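Long-range contact in S-M checkpoint control protein rad4 (Schizosaccharomyces pombe, PDB 4BMD), which acts as an adaptor in DNA replication and the S-M checkpoint, binding phosphorylated crb2 through BRCT domains 1 and 2, whereas this fragment comprises domains 3 and 4: residues A[93-107]-A[177-189]. Numbering follows the deposited sequence. Where two conformers were deposited one is given.
Sequences ALAKPFFRPSLVPYF and AWLWNIIQSGKFI
L103 O accepts from both Y106 N, 3.1 Å away, and F107 N, while the methyl CD2 of the same leucine lies against G186 O and F188 N. G186 O, just past the C-terminal end of helix 177-185, takes a bond from a water 2.8 Å away that also pairs with S102 OG. G186 has positive phi (85°) as the chain leaves the helix. In one of two deposited conformers the R100 guanidinium lies with a face over G186 CA, so this contact and its short water link to Q184 O are tentative. The direct contacts are otherwise mostly apolar. Three rings form a cluster beyond the helix end. With CG anti to the backbone N (chi1 -168°), F188 reaches Y106 and F107 together. Y106 CB lies over the F188 face, 3.6 Å from the ring centroid in a CH-pi contact, and F188 CB lies over the Y106 ring in return; the two rings themselves are nearly parallel but slid apart. F107 meets F188 in a T-shaped pair, the F188 edge directed at the F107 face with planes at 85°. I182 CG2 meets the F107 ring edge at CZ, 4.0 Å away, and L179 CD1 is 3.9 Å from the same carbon. Farther back along 93-107, I183 lies beside F98, its CG2 3.6 Å from F98 CB, and L94 CG comes up to the W180 ring edge at CZ3, 3.8 Å away. Residues 93-107 thus run along helix 177-185, which follows strand 172-175 of the BRCT4 sheet, as they connect BRCT3 and BRCT4. Helix 119-131 joins the packing, with A128 against L94 and F98, while N73 of strand 71-73 in the BRCT3 sheet bonds L94 O and touches F98.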
ATOM      1  N   ALA A  93       4.191   5.067   1.259  1.00 34.39           N
ATOM      2  CA  ALA A  93       3.596   5.265  -0.059  1.00 31.35           C
ATOM      3  C   ALA A  93       2.196   4.669  -0.198  1.00 37.56           C
ATOM      4  O   ALA A  93       1.402   5.122  -1.022  1.00 36.40           O
ATOM      5  CB  ALA A  93       4.517   4.709  -1.138  1.00 34.12           C
ATOM      6  N   LEU A  94       1.898   3.653   0.605  1.00 28.81           N
ATOM      7  CA  LEU A  94       0.604   2.981   0.526  1.00 38.42           C
ATOM      8  C   LEU A  94      -0.460   3.670   1.378  1.00 36.37           C
ATOM      9  O   LEU A  94      -1.641   3.339   1.293  1.00 37.48           O
ATOM     10  CB  LEU A  94       0.734   1.510   0.933  1.00 35.79           C
ATOM     11  CG  LEU A  94       1.586   0.625   0.019  1.00 33.05           C
ATOM     12  CD1 LEU A  94       1.646  -0.798   0.548  1.00 38.36           C
ATOM     13  CD2 LEU A  94       1.049   0.645  -1.402  1.00 32.72           C
ATOM     14  N   ALA A  95      -0.037   4.629   2.196  1.00 38.73           N
ATOM     15  CA  ALA A  95      -0.960   5.349   3.067  1.00 39.04           C
ATOM     16  C   ALA A  95      -1.583   6.541   2.344  1.00 40.50           C
ATOM     17  O   ALA A  95      -2.480   7.200   2.866  1.00 41.03           O
ATOM     18  CB  ALA A  95      -0.253   5.799   4.336  1.00 42.82           C
ATOM     19  N   LYS A  96      -1.091   6.811   1.140  1.00 34.31           N
ATOM     20  CA  LYS A  96      -1.637   7.866   0.296  1.00 35.14           C
ATOM     21  C   LYS A  96      -2.361   7.237  -0.885  1.00 43.73           C
ATOM     22  O   LYS A  96      -2.141   6.064  -1.188  1.00 41.14           O
ATOM     23  CB  LYS A  96      -0.514   8.769  -0.215  1.00 44.32           C
ATOM     24  CG  LYS A  96       0.047   9.714   0.823  1.00 55.84           C
ATOM     25  CD  LYS A  96       1.148  10.581   0.232  1.00 75.31           C
ATOM     26  CE  LYS A  96       2.304   9.736  -0.283  1.00 70.77           C
ATOM     27  NZ  LYS A  96       2.932   8.930   0.803  1.00 55.09           N
ATOM     28  N   PRO A  97      -3.240   8.008  -1.550  1.00 37.87           N
ATOM     29  CA  PRO A  97      -3.842   7.527  -2.796  1.00 35.32           C
ATOM     30  C   PRO A  97      -2.754   7.180  -3.803  1.00 33.54           C
ATOM     31  O   PRO A  97      -1.885   8.010  -4.074  1.00 30.41           O
ATOM     32  CB  PRO A  97      -4.642   8.736  -3.280  1.00 42.53           C
ATOM     33  CG  PRO A  97      -4.993   9.467  -2.036  1.00 41.30           C
ATOM     34  CD  PRO A  97      -3.812   9.297  -1.122  1.00 39.26           C
ATOM     35  N   PHE A  98      -2.795   5.964  -4.338  1.00 33.08           N
ATOM     36  CA  PHE A  98      -1.739   5.489  -5.222  1.00 31.70           C
ATOM     37  C   PHE A  98      -2.282   4.798  -6.463  1.00 32.77           C
ATOM     38  O   PHE A  98      -1.596   4.708  -7.480  1.00 38.04           O
ATOM     39  CB  PHE A  98      -0.807   4.532  -4.471  1.00 34.76           C
ATOM     40  CG  PHE A  98      -1.497   3.303  -3.938  1.00 34.15           C
ATOM     41  CD1 PHE A  98      -1.674   2.184  -4.739  1.00 29.18           C
ATOM     42  CD2 PHE A  98      -1.958   3.265  -2.634  1.00 29.36           C
ATOM     43  CE1 PHE A  98      -2.309   1.058  -4.251  1.00 28.30           C
ATOM     44  CE2 PHE A  98      -2.590   2.138  -2.139  1.00 32.46           C
ATOM     45  CZ  PHE A  98      -2.766   1.035  -2.949  1.00 30.37           C
ATOM     46  N   PHE A  99      -3.510   4.299  -6.374  1.00 33.25           N
ATOM     47  CA  PHE A  99      -4.062   3.474  -7.443  1.00 33.48           C
ATOM     48  C   PHE A  99      -4.304   4.220  -8.752  1.00 30.68           C
ATOM     49  O   PHE A  99      -4.994   5.236  -8.790  1.00 33.93           O
ATOM     50  CB  PHE A  99      -5.349   2.776  -7.002  1.00 27.34           C
ATOM     51  CG  PHE A  99      -5.995   1.974  -8.094  1.00 35.60           C
ATOM     52  CD1 PHE A  99      -5.413   0.799  -8.543  1.00 39.80           C
ATOM     53  CD2 PHE A  99      -7.174   2.398  -8.681  1.00 32.29           C
ATOM     54  CE1 PHE A  99      -5.998   0.061  -9.552  1.00 28.72           C
ATOM     55  CE2 PHE A  99      -7.764   1.663  -9.691  1.00 35.94           C
ATOM     56  CZ  PHE A  99      -7.175   0.492 -10.126  1.00 35.01           C
ATOM     57  N   ARG A 100      -3.720   3.690  -9.821  1.00 33.44           N
ATOM     58  CA  ARG A 100      -3.920   4.224 -11.161  0.53 36.82           C
ATOM     59  C   ARG A 100      -4.257   3.090 -12.124  1.00 40.68           C
ATOM     60  O   ARG A 100      -3.450   2.183 -12.327  1.00 45.73           O
ATOM     61  CB  ARG A 100      -2.671   4.966 -11.639  0.53 36.62           C
ATOM     62  CG  ARG A 100      -2.392   6.265 -10.900  0.53 38.23           C
ATOM     63  CD  ARG A 100      -1.124   6.928 -11.418  0.53 40.98           C
ATOM     64  NE  ARG A 100      -0.928   8.262 -10.857  0.53 45.07           N
ATOM     65  CZ  ARG A 100      -0.284   8.508  -9.720  0.53 34.53           C
ATOM     66  NH1 ARG A 100       0.226   7.509  -9.016  0.53 36.41           N
ATOM     67  NH2 ARG A 100      -0.153   9.753  -9.286  0.53 38.69           N
ATOM     68  N   PRO A 101      -5.459   3.137 -12.719  1.00 39.13           N
ATOM     69  CA  PRO A 101      -5.933   2.108 -13.655  1.00 38.91           C
ATOM     70  C   PRO A 101      -5.008   1.904 -14.855  1.00 38.43           C
ATOM     71  O   PRO A 101      -5.058   0.850 -15.488  1.00 40.14           O
ATOM     72  CB  PRO A 101      -7.284   2.658 -14.118  1.00 39.67           C
ATOM     73  CG  PRO A 101      -7.739   3.521 -12.993  1.00 36.72           C
ATOM     74  CD  PRO A 101      -6.491   4.157 -12.457  1.00 41.87           C
ATOM     75  N   SER A 102      -4.177   2.895 -15.160  1.00 33.38           N
ATOM     76  CA  SER A 102      -3.252   2.796 -16.284  1.00 33.24           C
ATOM     77  C   SER A 102      -2.097   1.845 -15.985  1.00 36.38           C
ATOM     78  O   SER A 102      -1.379   1.423 -16.892  1.00 38.25           O
ATOM     79  CB  SER A 102      -2.716   4.177 -16.669  1.00 31.12           C
ATOM     80  OG  SER A 102      -2.059   4.797 -15.576  1.00 42.51           O
ATOM     81  N   LEU A 103      -1.920   1.512 -14.708  1.00 30.44           N
ATOM     82  CA  LEU A 103      -0.864   0.595 -14.291  1.00 30.29           C
ATOM     83  C   LEU A 103      -1.305  -0.859 -14.412  1.00 30.94           C
ATOM     84  O   LEU A 103      -0.473  -1.762 -14.504  1.00 36.91           O
ATOM     85  CB  LEU A 103      -0.435   0.887 -12.853  1.00 25.74           C
ATOM     86  CG  LEU A 103       0.319   2.197 -12.619  1.00 27.74           C
ATOM     87  CD1 LEU A 103       0.568   2.411 -11.136  1.00 26.44           C
ATOM     88  CD2 LEU A 103       1.629   2.199 -13.389  1.00 22.50           C
ATOM     89  N   VAL A 104      -2.618  -1.073 -14.410  1.00 37.00           N
ATOM     90  CA  VAL A 104      -3.194  -2.419 -14.448  1.00 28.98           C
ATOM     91  C   VAL A 104      -2.733  -3.315 -15.611  1.00 31.22           C
ATOM     92  O   VAL A 104      -2.356  -4.465 -15.378  1.00 32.35           O
ATOM     93  CB  VAL A 104      -4.741  -2.384 -14.373  1.00 37.25           C
ATOM     94  CG1 VAL A 104      -5.306  -3.797 -14.331  1.00 24.17           C
ATOM     95  CG2 VAL A 104      -5.193  -1.591 -13.158  1.00 32.46           C
ATOM     96  N   PRO A 105      -2.756  -2.805 -16.861  1.00 35.32           N
ATOM     97  CA  PRO A 105      -2.333  -3.685 -17.961  1.00 34.37           C
ATOM     98  C   PRO A 105      -0.867  -4.104 -17.863  1.00 36.45           C
ATOM     99  O   PRO A 105      -0.467  -5.087 -18.485  1.00 34.91           O
ATOM    100  CB  PRO A 105      -2.538  -2.816 -19.206  1.00 27.63           C
ATOM    101  CG  PRO A 105      -3.522  -1.781 -18.796  1.00 41.82           C
ATOM    102  CD  PRO A 105      -3.219  -1.500 -17.363  1.00 33.09           C
ATOM    103  N   TYR A 106      -0.082  -3.364 -17.087  1.00 36.89           N
ATOM    104  CA  TYR A 106       1.335  -3.661 -16.927  1.00 32.59           C
ATOM    105  C   TYR A 106       1.593  -4.753 -15.887  1.00 32.86           C
ATOM    106  O   TYR A 106       2.509  -5.559 -16.045  1.00 32.72           O
ATOM    107  CB  TYR A 106       2.106  -2.392 -16.564  1.00 28.75           C
ATOM    108  CG  TYR A 106       2.150  -1.363 -17.669  1.00 34.63           C
ATOM    109  CD1 TYR A 106       3.121  -1.422 -18.661  1.00 41.47           C
ATOM    110  CD2 TYR A 106       1.224  -0.329 -17.720  1.00 31.17           C
ATOM    111  CE1 TYR A 106       3.168  -0.482 -19.673  1.00 37.50           C
ATOM    112  CE2 TYR A 106       1.264   0.616 -18.730  1.00 46.59           C
ATOM    113  CZ  TYR A 106       2.239   0.533 -19.702  1.00 44.74           C
ATOM    114  OH  TYR A 106       2.285   1.471 -20.709  1.00 54.33           O
ATOM    115  N   PHE A 107       0.789  -4.775 -14.828  1.00 28.95           N
ATOM    116  CA  PHE A 107       0.934  -5.787 -13.783  1.00 32.13           C
ATOM    117  C   PHE A 107       0.182  -7.067 -14.124  1.00 36.34           C
ATOM    118  O   PHE A 107       0.383  -8.101 -13.486  1.00 33.49           O
ATOM    119  CB  PHE A 107       0.450  -5.255 -12.432  1.00 28.48           C
ATOM    120  CG  PHE A 107       1.410  -4.308 -11.771  1.00 30.74           C
ATOM    121  CD1 PHE A 107       2.450  -4.788 -10.991  1.00 30.37           C
ATOM    122  CD2 PHE A 107       1.266  -2.939 -11.919  1.00 29.79           C
ATOM    123  CE1 PHE A 107       3.333  -3.922 -10.378  1.00 23.06           C
ATOM    124  CE2 PHE A 107       2.145  -2.067 -11.306  1.00 26.66           C
ATOM    125  CZ  PHE A 107       3.181  -2.559 -10.535  1.00 32.28           C
ATOM    126  N   ALA A 177      12.303  -1.433  -3.884  1.00 25.53           N
ATOM    127  CA  ALA A 177      12.410  -0.038  -4.313  1.00 33.32           C
ATOM    128  C   ALA A 177      11.827   0.159  -5.710  1.00 31.28           C
ATOM    129  O   ALA A 177      11.231   1.195  -6.004  1.00 29.96           O
ATOM    130  CB  ALA A 177      13.859   0.425  -4.271  1.00 22.33           C
ATOM    131  N   TRP A 178      11.998  -0.850  -6.557  1.00 21.76           N
ATOM    132  CA  TRP A 178      11.405  -0.863  -7.887  1.00 24.25           C
ATOM    133  C   TRP A 178       9.895  -0.636  -7.833  1.00 33.05           C
ATOM    134  O   TRP A 178       9.348   0.142  -8.616  1.00 34.13           O
ATOM    135  CB  TRP A 178      11.713  -2.189  -8.579  1.00 21.52           C
ATOM    136  CG  TRP A 178      10.890  -2.447  -9.802  1.00 27.57           C
ATOM    137  CD1 TRP A 178      11.062  -1.895 -11.036  1.00 24.64           C
ATOM    138  CD2 TRP A 178       9.771  -3.335  -9.911  1.00 27.89           C
ATOM    139  NE1 TRP A 178      10.117  -2.379 -11.907  1.00 28.93           N
ATOM    140  CE2 TRP A 178       9.312  -3.266 -11.241  1.00 30.30           C
ATOM    141  CE3 TRP A 178       9.113  -4.180  -9.013  1.00 20.97           C
ATOM    142  CZ2 TRP A 178       8.225  -4.008 -11.695  1.00 27.70           C
ATOM    143  CZ3 TRP A 178       8.031  -4.916  -9.467  1.00 25.56           C
ATOM    144  CH2 TRP A 178       7.599  -4.825 -10.795  1.00 24.43           C
ATOM    145  N   LEU A 179       9.226  -1.308  -6.903  1.00 29.08           N
ATOM    146  CA  LEU A 179       7.780  -1.174  -6.773  1.00 23.59           C
ATOM    147  C   LEU A 179       7.383   0.166  -6.164  1.00 28.69           C
ATOM    148  O   LEU A 179       6.409   0.782  -6.599  1.00 30.48           O
ATOM    149  CB  LEU A 179       7.192  -2.320  -5.949  1.00 30.13           C
ATOM    150  CG  LEU A 179       5.678  -2.235  -5.745  1.00 29.30           C
ATOM    151  CD1 LEU A 179       4.949  -2.267  -7.083  1.00 23.37           C
ATOM    152  CD2 LEU A 179       5.188  -3.345  -4.836  1.00 27.59           C
ATOM    153  N   TRP A 180       8.129   0.616  -5.158  1.00 24.29           N
ATOM    154  CA  TRP A 180       7.852   1.912  -4.546  1.00 25.81           C
ATOM    155  C   TRP A 180       8.009   3.034  -5.568  1.00 27.73           C
ATOM    156  O   TRP A 180       7.249   4.002  -5.559  1.00 31.02           O
ATOM    157  CB  TRP A 180       8.758   2.176  -3.337  1.00 27.13           C
ATOM    158  CG  TRP A 180       8.636   1.189  -2.203  1.00 31.22           C
ATOM    159  CD1 TRP A 180       9.665   0.614  -1.512  1.00 34.39           C
ATOM    160  CD2 TRP A 180       7.428   0.668  -1.623  1.00 29.55           C
ATOM    161  NE1 TRP A 180       9.177  -0.225  -0.541  1.00 31.30           N
ATOM    162  CE2 TRP A 180       7.808  -0.212  -0.589  1.00 33.36           C
ATOM    163  CE3 TRP A 180       6.066   0.860  -1.876  1.00 33.52           C
ATOM    164  CZ2 TRP A 180       6.875  -0.900   0.186  1.00 37.63           C
ATOM    165  CZ3 TRP A 180       5.142   0.175  -1.105  1.00 30.71           C
ATOM    166  CH2 TRP A 180       5.551  -0.694  -0.086  1.00 31.09           C
ATOM    167  N   ASN A 181       8.995   2.896  -6.449  1.00 21.90           N
ATOM    168  CA  ASN A 181       9.218   3.876  -7.506  1.00 25.48           C
ATOM    169  C   ASN A 181       8.045   3.941  -8.477  1.00 26.57           C
ATOM    170  O   ASN A 181       7.675   5.016  -8.941  1.00 26.81           O
ATOM    171  CB  ASN A 181      10.511   3.575  -8.267  1.00 27.29           C
ATOM    172  CG  ASN A 181      11.747   3.773  -7.413  1.00 29.35           C
ATOM    173  OD1 ASN A 181      11.744   4.561  -6.467  1.00 32.90           O
ATOM    174  ND2 ASN A 181      12.815   3.055  -7.744  1.00 24.24           N
ATOM    175  N   ILE A 182       7.465   2.784  -8.780  1.00 24.47           N
ATOM    176  CA  ILE A 182       6.296   2.719  -9.650  1.00 24.13           C
ATOM    177  C   ILE A 182       5.087   3.363  -8.976  1.00 30.24           C
ATOM    178  O   ILE A 182       4.370   4.154  -9.589  1.00 30.26           O
ATOM    179  CB  ILE A 182       5.964   1.265 -10.039  1.00 29.82           C
ATOM    180  CG1 ILE A 182       7.091   0.676 -10.891  1.00 25.79           C
ATOM    181  CG2 ILE A 182       4.638   1.193 -10.786  1.00 21.76           C
ATOM    182  CD1 ILE A 182       6.816  -0.727 -11.381  1.00 21.68           C
ATOM    183  N   ILE A 183       4.875   3.024  -7.708  1.00 28.02           N
ATOM    184  CA  ILE A 183       3.769   3.572  -6.929  1.00 30.71           C
ATOM    185  C   ILE A 183       3.863   5.089  -6.807  1.00 32.75           C
ATOM    186  O   ILE A 183       2.889   5.802  -7.050  1.00 36.01           O
ATOM    187  CB  ILE A 183       3.729   2.960  -5.513  1.00 29.55           C
ATOM    188  CG1 ILE A 183       3.394   1.471  -5.582  1.00 29.26           C
ATOM    189  CG2 ILE A 183       2.715   3.682  -4.645  1.00 39.05           C
ATOM    190  CD1 ILE A 183       2.030   1.188  -6.151  1.00 49.12           C
ATOM    191  N   GLN A 184       5.043   5.574  -6.438  1.00 30.46           N
ATOM    192  CA  GLN A 184       5.252   6.999  -6.203  1.00 32.07           C
ATOM    193  C   GLN A 184       5.209   7.827  -7.485  1.00 30.04           C
ATOM    194  O   GLN A 184       4.620   8.906  -7.509  1.00 45.29           O
ATOM    195  CB  GLN A 184       6.570   7.231  -5.462  1.00 32.73           C
ATOM    196  CG  GLN A 184       6.556   6.757  -4.017  1.00 37.23           C
ATOM    197  CD  GLN A 184       7.896   6.931  -3.332  1.00 49.95           C
ATOM    198  OE1 GLN A 184       8.832   6.167  -3.572  1.00 53.48           O
ATOM    199  NE2 GLN A 184       7.997   7.940  -2.475  1.00 44.76           N
ATOM    200  N   SER A 185       5.831   7.322  -8.546  1.00 30.02           N
ATOM    201  CA  SER A 185       5.875   8.047  -9.814  1.00 26.05           C
ATOM    202  C   SER A 185       4.574   7.897 -10.594  1.00 32.09           C
ATOM    203  O   SER A 185       4.194   8.782 -11.359  1.00 40.01           O
ATOM    204  CB  SER A 185       7.055   7.577 -10.668  1.00 29.94           C
ATOM    205  OG  SER A 185       6.887   6.228 -11.068  1.00 29.50           O
ATOM    206  N   GLY A 186       3.896   6.770 -10.401  1.00 34.33           N
ATOM    207  CA  GLY A 186       2.645   6.508 -11.088  1.00 25.30           C
ATOM    208  C   GLY A 186       2.844   5.911 -12.467  1.00 32.18           C
ATOM    209  O   GLY A 186       1.890   5.755 -13.230  1.00 31.49           O
ATOM    210  N   LYS A 187       4.089   5.573 -12.789  1.00 29.56           N
ATOM    211  CA  LYS A 187       4.407   4.988 -14.087  1.00 33.95           C
ATOM    212  C   LYS A 187       5.173   3.677 -13.937  1.00 28.41           C
ATOM    213  O   LYS A 187       6.060   3.558 -13.093  1.00 30.79           O
ATOM    214  CB  LYS A 187       5.203   5.976 -14.943  1.00 37.54           C
ATOM    215  CG  LYS A 187       4.438   7.247 -15.278  1.00 58.30           C
ATOM    216  CD  LYS A 187       5.260   8.192 -16.137  1.00 73.55           C
ATOM    217  CE  LYS A 187       4.488   9.466 -16.443  1.00 74.39           C
ATOM    218  NZ  LYS A 187       5.288  10.420 -17.258  1.00 92.82           N
ATOM    219  N   PHE A 188       4.821   2.699 -14.764  1.00 29.98           N
ATOM    220  CA  PHE A 188       5.439   1.380 -14.703  1.00 29.89           C
ATOM    221  C   PHE A 188       6.887   1.414 -15.190  1.00 32.88           C
ATOM    222  O   PHE A 188       7.255   2.243 -16.021  1.00 38.79           O
ATOM    223  CB  PHE A 188       4.625   0.378 -15.525  1.00 29.56           C
ATOM    224  CG  PHE A 188       5.008  -1.055 -15.289  1.00 29.30           C
ATOM    225  CD1 PHE A 188       4.575  -1.724 -14.155  1.00 31.72           C
ATOM    226  CD2 PHE A 188       5.790  -1.737 -16.206  1.00 25.46           C
ATOM    227  CE1 PHE A 188       4.921  -3.046 -13.936  1.00 28.68           C
ATOM    228  CE2 PHE A 188       6.140  -3.059 -15.994  1.00 28.40           C
ATOM    229  CZ  PHE A 188       5.705  -3.713 -14.857  1.00 31.46           C
ATOM    230  N   ILE A 189       7.703   0.508 -14.660  1.00 31.86           N
ATOM    231  CA  ILE A 189       9.113   0.434 -15.021  1.00 28.71           C
ATOM    232  C   ILE A 189       9.456  -0.944 -15.584  1.00 31.02           C
ATOM    233  O   ILE A 189       9.456  -1.938 -14.859  1.00 37.74           O
ATOM    234  CB  ILE A 189      10.012   0.738 -13.807  1.00 27.52           C
ATOM    235  CG1 ILE A 189       9.670   2.111 -13.225  1.00 24.17           C
ATOM    236  CG2 ILE A 189      11.481   0.669 -14.193  1.00 23.61           C
ATOM    237  CD1 ILE A 189      10.389   2.422 -11.933  1.00 27.99           C
TER
HETATM  238  O   HOH W   1       1.345   8.339  -5.327  1.00 43.82           O
HETATM  239  O   HOH W   2       1.435   9.424  -7.348  1.00 47.12           O
HETATM  240  O   HOH W   3       0.826   4.666 -15.529  1.00 35.81           O